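Local coordinates for protein response regulator aspartate phosphatase H (Bacillus subtilis, PDB 3Q15) that dephosphorylates the sporulation response regulator Spo0F and also acts on the competence regulator ComA, helping to separate competence and sporulation in time, at residues A[33-36]-A[37-41]; A[284-287]-A[288-292]; A[313-316]-A[317-320]; A[362-365]-A[366-370]. All blocks are in the same frame, centred on the assembly; numbering follows the deposited sequence.

All four contacts are local, each made within nine residues or fewer of chain, and no two of them touch. Interactions 1, 2 and 4 each lie within one helix, while interaction 3 joins a loop to the start of a helix. Interaction 1, on helix 28-41 of the N-terminal domain, its centre about 43 Å from that of interaction 2, is a surface contact held by a lysine-glutamate salt bridge. Interactions 2 and 4 are partly buried, on helices 277-290 and 352-372: the first has a histidine bonded to a backbone carbonyl near the end of its helix, the second a glutamine that reaches a second subunit. Interaction 3, also at the surface, starts helix 316-328 with an aspartate cap.

Interaction 1: residues A[33-36]-A[37-41]; sequences ILKA and EVEQD
Lys35 and Glu39, one helical turn apart on helix 28-41, slant across each other until the ammonium group meets the carboxylate in a salt bridge, Lys35 NZ to Glu39 OE2 at 2.8 Å. The oxygen is approached on its syn side, with NZ 23° out of the carboxylate plane. The lysine runs extended as far as CE and then folds over at its last torsion (chi4 -67°), which turns NZ toward the glutamate; its CG also lies 3.7 Å from Glu39 OE2. On another face Glu37 lies back beside Ile33, the two side chains pointing alike with Glu37 OE2 3.5 Å from Ile33 CG2. The other carboxylate oxygen, Glu37 OE1, lies 4.1 Å from Leu34 CD2 and is paired with Lys15 of helix 9-24. Beneath the side chains, Val38 N bonds to Leu34 O at 2.9 Å, one of the i to i+4 bonds of the turn. Tyr55 of helix 49-67 also hydrogen-bonds Glu39 OE2, and an alanine at Glu39 would probably leave both Lys35 NZ and Tyr55 OH without this acceptor. Glu39 thus serves two neighbours, a lysine of its own helix and Tyr55, while Glu37 ties its turn to Lys15: a salt bridge to helix 9-24 and a hydrogen bond to helix 49-67 help to join the three helices of the N-terminal bundle.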
loop_
_atom_site.group_PDB
_atom_site.type_symbol
_atom_site.label_atom_id
_atom_site.label_comp_id
_atom_site.label_asym_id
_atom_site.label_seq_id
_atom_site.Cartn_x
_atom_site.Cartn_y
_atom_site.Cartn_z
ATOM N N ILE A 33 19.349 32.193 7.375
ATOM C CA ILE A 33 19.405 31.481 8.646
ATOM C C ILE A 33 19.287 29.975 8.429
ATOM O O ILE A 33 20.146 29.202 8.856
ATOM C CB ILE A 33 18.292 31.952 9.608
ATOM C CG1 ILE A 33 18.483 33.428 9.961
ATOM C CG2 ILE A 33 18.275 31.100 10.870
ATOM C CD1 ILE A 33 17.402 33.991 10.860
ATOM N N LEU A 34 18.221 29.562 7.752
ATOM C CA LEU A 34 17.981 28.145 7.512
ATOM C C LEU A 34 19.088 27.504 6.677
ATOM O O LEU A 34 19.496 26.376 6.944
ATOM C CB LEU A 34 16.609 27.934 6.871
ATOM C CG LEU A 34 15.453 28.199 7.840
ATOM C CD1 LEU A 34 14.121 28.269 7.111
ATOM C CD2 LEU A 34 15.420 27.142 8.935
ATOM N N LYS A 35 19.578 28.230 5.677
ATOM C CA LYS A 35 20.689 27.752 4.863
ATOM C C LYS A 35 21.916 27.492 5.733
ATOM O O LYS A 35 22.614 26.493 5.556
ATOM C CB LYS A 35 21.020 28.768 3.770
ATOM C CG LYS A 35 22.215 28.406 2.894
ATOM C CD LYS A 35 22.381 29.416 1.761
ATOM C CE LYS A 35 23.468 29.003 0.781
ATOM N NZ LYS A 35 24.825 29.043 1.390
ATOM N N ALA A 36 22.171 28.394 6.677
ATOM C CA ALA A 36 23.311 28.259 7.577
ATOM C C ALA A 36 23.147 27.060 8.504
ATOM O O ALA A 36 24.109 26.345 8.782
ATOM C CB ALA A 36 23.515 29.542 8.388
ATOM N N GLU A 37 21.927 26.844 8.983
ATOM C CA GLU A 37 21.654 25.711 9.861
ATOM C C GLU A 37 21.859 24.392 9.134
ATOM O O GLU A 37 22.472 23.470 9.667
ATOM C CB GLU A 37 20.231 25.784 10.420
ATOM C CG GLU A 37 19.986 26.965 11.342
ATOM C CD GLU A 37 18.608 26.934 11.970
ATOM O OE1 GLU A 37 17.956 25.871 11.922
ATOM O OE2 GLU A 37 18.178 27.974 12.509
ATOM N N VAL A 38 21.339 24.305 7.915
ATOM C CA VAL A 38 21.447 23.082 7.127
ATOM C C VAL A 38 22.908 22.694 6.937
ATOM O O VAL A 38 23.269 21.520 7.042
ATOM C CB VAL A 38 20.773 23.232 5.754
ATOM C CG1 VAL A 38 21.069 22.025 4.881
ATOM C CG2 VAL A 38 19.277 23.421 5.915
ATOM N N GLU A 39 23.743 23.692 6.667
ATOM C CA GLU A 39 25.160 23.462 6.409
ATOM C C GLU A 39 25.896 22.970 7.651
ATOM O O GLU A 39 26.978 22.390 7.557
ATOM C CB GLU A 39 25.809 24.730 5.853
ATOM C CG GLU A 39 25.285 25.115 4.480
ATOM C CD GLU A 39 25.707 26.504 4.053
ATOM O OE1 GLU A 39 26.198 27.273 4.909
ATOM O OE2 GLU A 39 25.544 26.826 2.858
ATOM N N GLN A 40 25.300 23.199 8.815
ATOM C CA GLN A 40 25.846 22.679 10.058
ATOM C C GLN A 40 25.370 21.251 10.290
ATOM O O GLN A 40 26.163 20.369 10.622
ATOM C CB GLN A 40 25.451 23.572 11.237
ATOM C CG GLN A 40 26.079 24.957 11.204
ATOM C CD GLN A 40 27.591 24.915 11.344
ATOM O OE1 GLN A 40 28.149 23.940 11.850
ATOM N NE2 GLN A 40 28.261 25.972 10.894
ATOM N N ASP A 41 24.072 21.027 10.106
ATOM C CA ASP A 41 23.482 19.714 10.341
ATOM C C ASP A 41 24.123 18.636 9.471
ATOM O O ASP A 41 24.326 17.507 9.917
ATOM C CB ASP A 41 21.970 19.746 10.104
ATOM C CG ASP A 41 21.253 20.712 11.031
ATOM O OD1 ASP A 41 20.128 21.138 10.692
ATOM O OD2 ASP A 41 21.817 21.048 12.093
#

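Interaction 2: residues A[284-287]-A[288-292]; sequences IEEG and LDHIT
His290 turns its ring back to the main chain of Glu286, one turn earlier, and that carbonyl takes two of the polar contacts. His290 ND1 donates to Glu286 O at 2.8 Å, with an N-H...O angle of 152°; the oxygen sits at the ring edge, 18° out of its plane. CG is anti to the carbonyl carbon (chi1 -78°), which brings the ring's ND1 edge back to the Glu286 carbonyl. Asp289 N donates to the same oxygen at 3.3 Å, and the two donors arrive from opposite faces of the carbonyl plane. Further along, His290 N bonds to Gly287 O at 3.3 Å, while the bond from Ile291 N to that oxygen is weak. Leu288 N to Ile284 O, at 3.1 Å, is a regular helical bond. Among the carbon contacts, the Glu286 chain lies alongside the imidazole, its CG 3.7 Å from His290 CE1; the carboxylate itself is engaged by Arg253. Ile284 CG2 meets Leu288 CD1 at 4.3 Å on the face packed against Phe303 and Gln307 of helix 299-310. Near its C-terminal end helix 277-290, in predicted TPR 5, is weakly bonded. As the donor, ND1 must carry a proton, though whether the ring is charged is not established; the side chain supplies a short bond to a carbonyl whose helical i to i+4 bond, from His290 N, is weak.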
loop_
_atom_site.group_PDB
_atom_site.type_symbol
_atom_site.label_atom_id
_atom_site.label_comp_id
_atom_site.label_asym_id
_atom_site.label_seq_id
_atom_site.Cartn_x
_atom_site.Cartn_y
_atom_site.Cartn_z
ATOM N N ILE A 284 28.641 -20.937 19.617
ATOM C CA ILE A 284 28.084 -19.915 20.493
ATOM C C ILE A 284 29.192 -19.175 21.236
ATOM O O ILE A 284 29.227 -17.945 21.249
ATOM C CB ILE A 284 27.121 -20.515 21.527
ATOM C CG1 ILE A 284 25.895 -21.104 20.833
ATOM C CG2 ILE A 284 26.707 -19.452 22.532
ATOM C CD1 ILE A 284 24.973 -21.845 21.771
ATOM N N GLU A 285 30.094 -19.928 21.857
ATOM C CA GLU A 285 31.219 -19.324 22.559
ATOM C C GLU A 285 32.111 -18.569 21.582
ATOM O O GLU A 285 32.698 -17.546 21.930
ATOM C CB GLU A 285 32.033 -20.383 23.309
ATOM C CG GLU A 285 31.313 -21.000 24.499
ATOM C CD GLU A 285 32.210 -21.923 25.308
ATOM O OE1 GLU A 285 31.872 -22.209 26.477
ATOM O OE2 GLU A 285 33.251 -22.364 24.775
ATOM N N GLU A 286 32.209 -19.077 20.358
ATOM C CA GLU A 286 33.027 -18.437 19.336
ATOM C C GLU A 286 32.442 -17.085 18.947
ATOM O O GLU A 286 33.173 -16.111 18.778
ATOM C CB GLU A 286 33.156 -19.335 18.102
ATOM C CG GLU A 286 33.999 -18.736 16.985
ATOM C CD GLU A 286 34.151 -19.669 15.790
ATOM O OE1 GLU A 286 34.343 -19.160 14.667
ATOM O OE2 GLU A 286 34.088 -20.904 15.970
ATOM N N GLY A 287 31.120 -17.031 18.809
ATOM C CA GLY A 287 30.442 -15.800 18.442
ATOM C C GLY A 287 30.513 -14.741 19.528
ATOM O O GLY A 287 30.609 -13.549 19.238
ATOM N N LEU A 288 30.463 -15.175 20.784
ATOM C CA LEU A 288 30.552 -14.256 21.914
ATOM C C LEU A 288 31.926 -13.593 22.007
ATOM O O LEU A 288 32.062 -12.505 22.564
ATOM C CB LEU A 288 30.224 -14.975 23.229
ATOM C CG LEU A 288 28.759 -15.353 23.458
ATOM C CD1 LEU A 288 28.605 -16.218 24.702
ATOM C CD2 LEU A 288 27.903 -14.101 23.566
ATOM N N ASP A 289 32.942 -14.248 21.456
ATOM C CA ASP A 289 34.306 -13.728 21.508
ATOM C C ASP A 289 34.585 -12.717 20.401
ATOM O O ASP A 289 35.525 -11.928 20.494
ATOM C CB ASP A 289 35.318 -14.874 21.438
ATOM C CG ASP A 289 35.375 -15.682 22.724
ATOM O OD1 ASP A 289 36.233 -16.585 22.828
ATOM O OD2 ASP A 289 34.565 -15.407 23.635
ATOM N N HIS A 290 33.768 -12.745 19.353
ATOM C CA HIS A 290 33.931 -11.833 18.225
ATOM C C HIS A 290 33.186 -10.514 18.436
ATOM O O HIS A 290 33.493 -9.505 17.799
ATOM C CB HIS A 290 33.456 -12.497 16.929
ATOM C CG HIS A 290 34.435 -13.475 16.356
ATOM N ND1 HIS A 290 34.379 -14.828 16.614
ATOM C CD2 HIS A 290 35.500 -13.292 15.541
ATOM C CE1 HIS A 290 35.364 -15.436 15.980
ATOM N NE2 HIS A 290 36.060 -14.528 15.321
ATOM N N ILE A 291 32.204 -10.528 19.330
ATOM C CA ILE A 291 31.388 -9.341 19.576
ATOM C C ILE A 291 32.193 -8.226 20.239
ATOM O O ILE A 291 32.945 -8.462 21.186
ATOM C CB ILE A 291 30.138 -9.679 20.415
ATOM C CG1 ILE A 291 29.218 -10.611 19.624
ATOM C CG2 ILE A 291 29.390 -8.409 20.817
ATOM C CD1 ILE A 291 27.977 -11.043 20.375
ATOM N N THR A 292 32.035 -7.011 19.722
ATOM C CA THR A 292 32.741 -5.850 20.249
ATOM C C THR A 292 31.769 -4.895 20.938
ATOM O O THR A 292 30.569 -4.913 20.665
ATOM C CB THR A 292 33.490 -5.095 19.131
ATOM O OG1 THR A 292 32.558 -4.677 18.126
ATOM C CG2 THR A 292 34.535 -5.989 18.491
#

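Interaction 3: residues A[313-316]-A[317-320]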
loop_
_atom_site.group_PDB
_atom_site.type_symbol
_atom_site.label_atom_id
_atom_site.label_comp_id
_atom_site.label_asym_id
_atom_site.label_seq_id
_atom_site.Cartn_x
_atom_site.Cartn_y
_atom_site.Cartn_z
ATOM N N THR A 313 20.273 -28.520 31.793
ATOM C CA THR A 313 19.254 -28.014 32.702
ATOM C C THR A 313 18.981 -26.545 32.371
ATOM O O THR A 313 19.853 -25.691 32.537
ATOM C CB THR A 313 19.691 -28.145 34.177
ATOM O OG1 THR A 313 19.979 -29.517 34.474
ATOM C CG2 THR A 313 18.595 -27.658 35.108
ATOM N N VAL A 314 17.774 -26.259 31.890
ATOM C CA VAL A 314 17.422 -24.912 31.451
ATOM C C VAL A 314 17.754 -23.865 32.511
ATOM O O VAL A 314 17.455 -24.043 33.695
ATOM C CB VAL A 314 15.928 -24.798 31.088
ATOM C CG1 VAL A 314 15.585 -23.364 30.717
ATOM C CG2 VAL A 314 15.577 -25.744 29.947
ATOM N N ASP A 315 18.381 -22.778 32.073
ATOM C CA ASP A 315 18.730 -21.673 32.955
ATOM C C ASP A 315 17.588 -20.659 32.984
ATOM O O ASP A 315 17.614 -19.665 32.260
ATOM C CB ASP A 315 20.021 -21.007 32.473
ATOM C CG ASP A 315 20.618 -20.074 33.507
ATOM O OD1 ASP A 315 21.839 -19.819 33.440
ATOM O OD2 ASP A 315 19.869 -19.601 34.391
ATOM N N GLU A 316 16.592 -20.918 33.828
ATOM C CA GLU A 316 15.363 -20.121 33.853
ATOM C C GLU A 316 15.556 -18.681 34.326
ATOM O O GLU A 316 14.857 -17.774 33.868
ATOM C CB GLU A 316 14.298 -20.805 34.713
ATOM C CG GLU A 316 13.750 -22.091 34.124
ATOM C CD GLU A 316 12.817 -22.809 35.078
ATOM O OE1 GLU A 316 13.320 -23.540 35.955
ATOM O OE2 GLU A 316 11.585 -22.636 34.955
ATOM N N ARG A 317 16.489 -18.471 35.248
ATOM C CA ARG A 317 16.758 -17.125 35.744
ATOM C C ARG A 317 17.385 -16.251 34.658
ATOM O O ARG A 317 16.971 -15.110 34.453
ATOM C CB ARG A 317 17.650 -17.159 36.989
ATOM C CG ARG A 317 17.960 -15.781 37.565
ATOM C CD ARG A 317 18.746 -15.876 38.865
ATOM N NE ARG A 317 17.949 -16.449 39.946
ATOM C CZ ARG A 317 17.229 -15.734 40.805
ATOM N NH1 ARG A 317 17.207 -14.410 40.711
ATOM N NH2 ARG A 317 16.533 -16.338 41.759
ATOM N N LYS A 318 18.385 -16.787 33.966
ATOM C CA LYS A 318 19.000 -16.063 32.861
ATOM C C LYS A 318 17.942 -15.704 31.823
ATOM O O LYS A 318 17.915 -14.586 31.312
ATOM C CB LYS A 318 20.110 -16.888 32.209
ATOM C CG LYS A 318 20.949 -16.109 31.201
ATOM C CD LYS A 318 21.873 -15.111 31.892
ATOM C CE LYS A 318 22.797 -14.420 30.896
ATOM N NZ LYS A 318 23.818 -13.566 31.573
ATOM N N ILE A 319 17.071 -16.663 31.521
ATOM C CA ILE A 319 16.019 -16.464 30.530
ATOM C C ILE A 319 15.107 -15.305 30.912
ATOM O O ILE A 319 14.779 -14.460 30.078
ATOM C CB ILE A 319 15.175 -17.739 30.343
ATOM C CG1 ILE A 319 15.978 -18.794 29.583
ATOM C CG2 ILE A 319 13.882 -17.419 29.606
ATOM C CD1 ILE A 319 15.178 -20.022 29.217
ATOM N N HIS A 320 14.707 -15.277 32.179
ATOM C CA HIS A 320 13.846 -14.228 32.702
ATOM C C HIS A 320 14.510 -12.858 32.634
ATOM O O HIS A 320 13.862 -11.867 32.312
ATOM C CB HIS A 320 13.442 -14.546 34.142
ATOM C CG HIS A 320 12.753 -13.414 34.836
ATOM N ND1 HIS A 320 13.428 -12.501 35.622
ATOM C CD2 HIS A 320 11.453 -13.042 34.862
ATOM C CE1 HIS A 320 12.571 -11.620 36.102
ATOM N NE2 HIS A 320 11.365 -11.923 35.657
#
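Arg317 stands beside the aspartate that starts its helix, its CB 4.2 Å from Asp315 OD2, while its guanidinium group takes no part. At Lys318 the contact becomes polar: Lys318 N donates to Asp315 OD2 at 3.2 Å in a nearly straight bond (N-H...O 166°), reaching the oxygen from above the carboxylate plane. Asp315 sends CG opposite its own amide nitrogen (chi1 -167°), which brings the carboxylate over the first turn, where Asp315 CG also rests 3.5 Å from Lys318 CB. This is an N-cap, with the aspartate closing the start of helix 316-328 by accepting a backbone N-H of the first turn; its negative charge would probably suit the helix's positive end. An alanine at Asp315 would probably leave Lys318 N without its side-chain acceptor and the first turn more prone to fray. Ile319 N donates to Asp315 O at 3.1 Å, while its side chain reaches back across Val314, Ile319 CD1 to Val314 CG1 at 3.7 Å. Ile319 also packs on Phe305, Ala308 and Val309 of helix 299-310, and Val314 on Val345 and Phe346 of helix 332-348. His320 N bonds to Glu316 O at 3.0 Å, the next i to i+4 bond.

Interaction 4: residues A[362-365]-A[366-370]; sequences VLKA and QEDIL
Gln366 lies alongside Leu363 and Val362, pointing the same way as both, with its OE1 3.6 Å from Leu363 CD2 and its NE2 4.1 Å from Val362 CG1. CG is anti to the carbonyl carbon (chi1 -69°) and the chain beyond it is extended, which lays the amide back beside these two side chains. A water donates to Gln366 OE1 at 2.9 Å and to Leu363 O at 3.2 Å, tying the amide to the backbone one turn back. The amide is also bonded beyond its own helix: NE2 donates to Glu336 of helix 332-348, while OE1 accepts from NE2 of Gln366 of the second subunit. Lys364 and Asp368 hold a looser pairing on another face of the helix. The bend at chi2 (64°) helps bring Lys364 CE to 3.5 Å from Asp368 OD1; a second bend, at chi4, sets NZ, whose salt bridge to Asp368 OD2 is long, at 4.0 Å. Ile369 packs on the main chain, its CG1 3.1 Å from Ala365 O, the oxygen that accepts from Ile369 N. Leu363 also packs against Arg340 of the second subunit. The turn belongs to helix 352-372, which packs antiparallel on helix 332-348, largely within predicted TPR 6: the helical-hairpin arrangement characteristic of a tetratricopeptide repeat, here bearing part of a subunit interface.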
loop_
_atom_site.group_PDB
_atom_site.type_symbol
_atom_site.label_atom_id
_atom_site.label_comp_id
_atom_site.label_asym_id
_atom_site.label_seq_id
_atom_site.Cartn_x
_atom_site.Cartn_y
_atom_site.Cartn_z
ATOM N N VAL A 362 4.535 -15.380 23.954
ATOM C CA VAL A 362 4.575 -15.309 22.500
ATOM C C VAL A 362 3.404 -14.495 21.979
ATOM O O VAL A 362 3.592 -13.529 21.243
ATOM C CB VAL A 362 4.509 -16.701 21.857
ATOM C CG1 VAL A 362 4.366 -16.566 20.343
ATOM C CG2 VAL A 362 5.745 -17.521 22.221
ATOM N N LEU A 363 2.194 -14.890 22.365
ATOM C CA LEU A 363 0.988 -14.203 21.909
ATOM C C LEU A 363 0.989 -12.737 22.343
ATOM O O LEU A 363 0.574 -11.855 21.587
ATOM C CB LEU A 363 -0.271 -14.924 22.404
ATOM C CG LEU A 363 -0.414 -16.380 21.939
ATOM C CD1 LEU A 363 -1.723 -16.983 22.429
ATOM C CD2 LEU A 363 -0.314 -16.488 20.425
ATOM N N LYS A 364 1.472 -12.481 23.554
ATOM C CA LYS A 364 1.592 -11.116 24.057
ATOM C C LYS A 364 2.542 -10.291 23.188
ATOM O O LYS A 364 2.200 -9.191 22.750
ATOM C CB LYS A 364 2.070 -11.115 25.512
ATOM C CG LYS A 364 2.200 -9.734 26.127
ATOM C CD LYS A 364 0.855 -9.035 26.202
ATOM C CE LYS A 364 1.001 -7.602 26.694
ATOM N NZ LYS A 364 1.695 -7.530 28.010
ATOM N N ALA A 365 3.732 -10.826 22.940
ATOM C CA ALA A 365 4.717 -10.130 22.121
ATOM C C ALA A 365 4.153 -9.778 20.743
ATOM O O ALA A 365 4.401 -8.692 20.225
ATOM C CB ALA A 365 5.977 -10.958 21.988
ATOM N N GLN A 366 3.393 -10.699 20.157
ATOM C CA GLN A 366 2.767 -10.462 18.861
ATOM C C GLN A 366 1.858 -9.237 18.886
ATOM O O GLN A 366 1.888 -8.404 17.972
ATOM C CB GLN A 366 1.968 -11.691 18.415
ATOM C CG GLN A 366 2.821 -12.903 18.063
ATOM C CD GLN A 366 1.988 -14.106 17.652
ATOM O OE1 GLN A 366 0.790 -14.176 17.935
ATOM N NE2 GLN A 366 2.622 -15.058 16.975
ATOM N N GLU A 367 1.038 -9.134 19.927
ATOM C CA GLU A 367 0.137 -7.998 20.053
ATOM C C GLU A 367 0.889 -6.699 20.339
ATOM O O GLU A 367 0.487 -5.638 19.875
ATOM C CB GLU A 367 -0.946 -8.252 21.109
ATOM C CG GLU A 367 -1.984 -9.274 20.665
ATOM C CD GLU A 367 -3.308 -9.141 21.399
ATOM O OE1 GLU A 367 -4.119 -10.090 21.322
ATOM O OE2 GLU A 367 -3.542 -8.090 22.039
ATOM N N ASP A 368 1.980 -6.788 21.096
ATOM C CA ASP A 368 2.784 -5.614 21.409
ATOM C C ASP A 368 3.481 -5.077 20.163
ATOM O O ASP A 368 3.653 -3.866 20.008
ATOM C CB ASP A 368 3.805 -5.923 22.505
ATOM C CG ASP A 368 3.159 -6.124 23.865
ATOM O OD1 ASP A 368 2.064 -5.565 24.097
ATOM O OD2 ASP A 368 3.749 -6.838 24.705
ATOM N N ILE A 369 3.869 -5.979 19.270
ATOM C CA ILE A 369 4.462 -5.580 18.002
ATOM C C ILE A 369 3.445 -4.813 17.165
ATOM O O ILE A 369 3.716 -3.703 16.702
ATOM C CB ILE A 369 4.971 -6.806 17.212
ATOM C CG1 ILE A 369 6.121 -7.476 17.962
ATOM C CG2 ILE A 369 5.429 -6.401 15.810
ATOM C CD1 ILE A 369 6.683 -8.690 17.249
ATOM N N LEU A 370 2.269 -5.405 16.986
ATOM C CA LEU A 370 1.199 -4.769 16.226
ATOM C C LEU A 370 0.849 -3.382 16.760
ATOM O O LEU A 370 0.687 -2.446 15.985
ATOM C CB LEU A 370 -0.044 -5.658 16.210
ATOM C CG LEU A 370 0.019 -6.824 15.219
ATOM C CD1 LEU A 370 -1.142 -7.783 15.421
ATOM C CD2 LEU A 370 0.054 -6.300 13.787
HETATM O O HOH W 1 -1.400 -12.807 19.247
#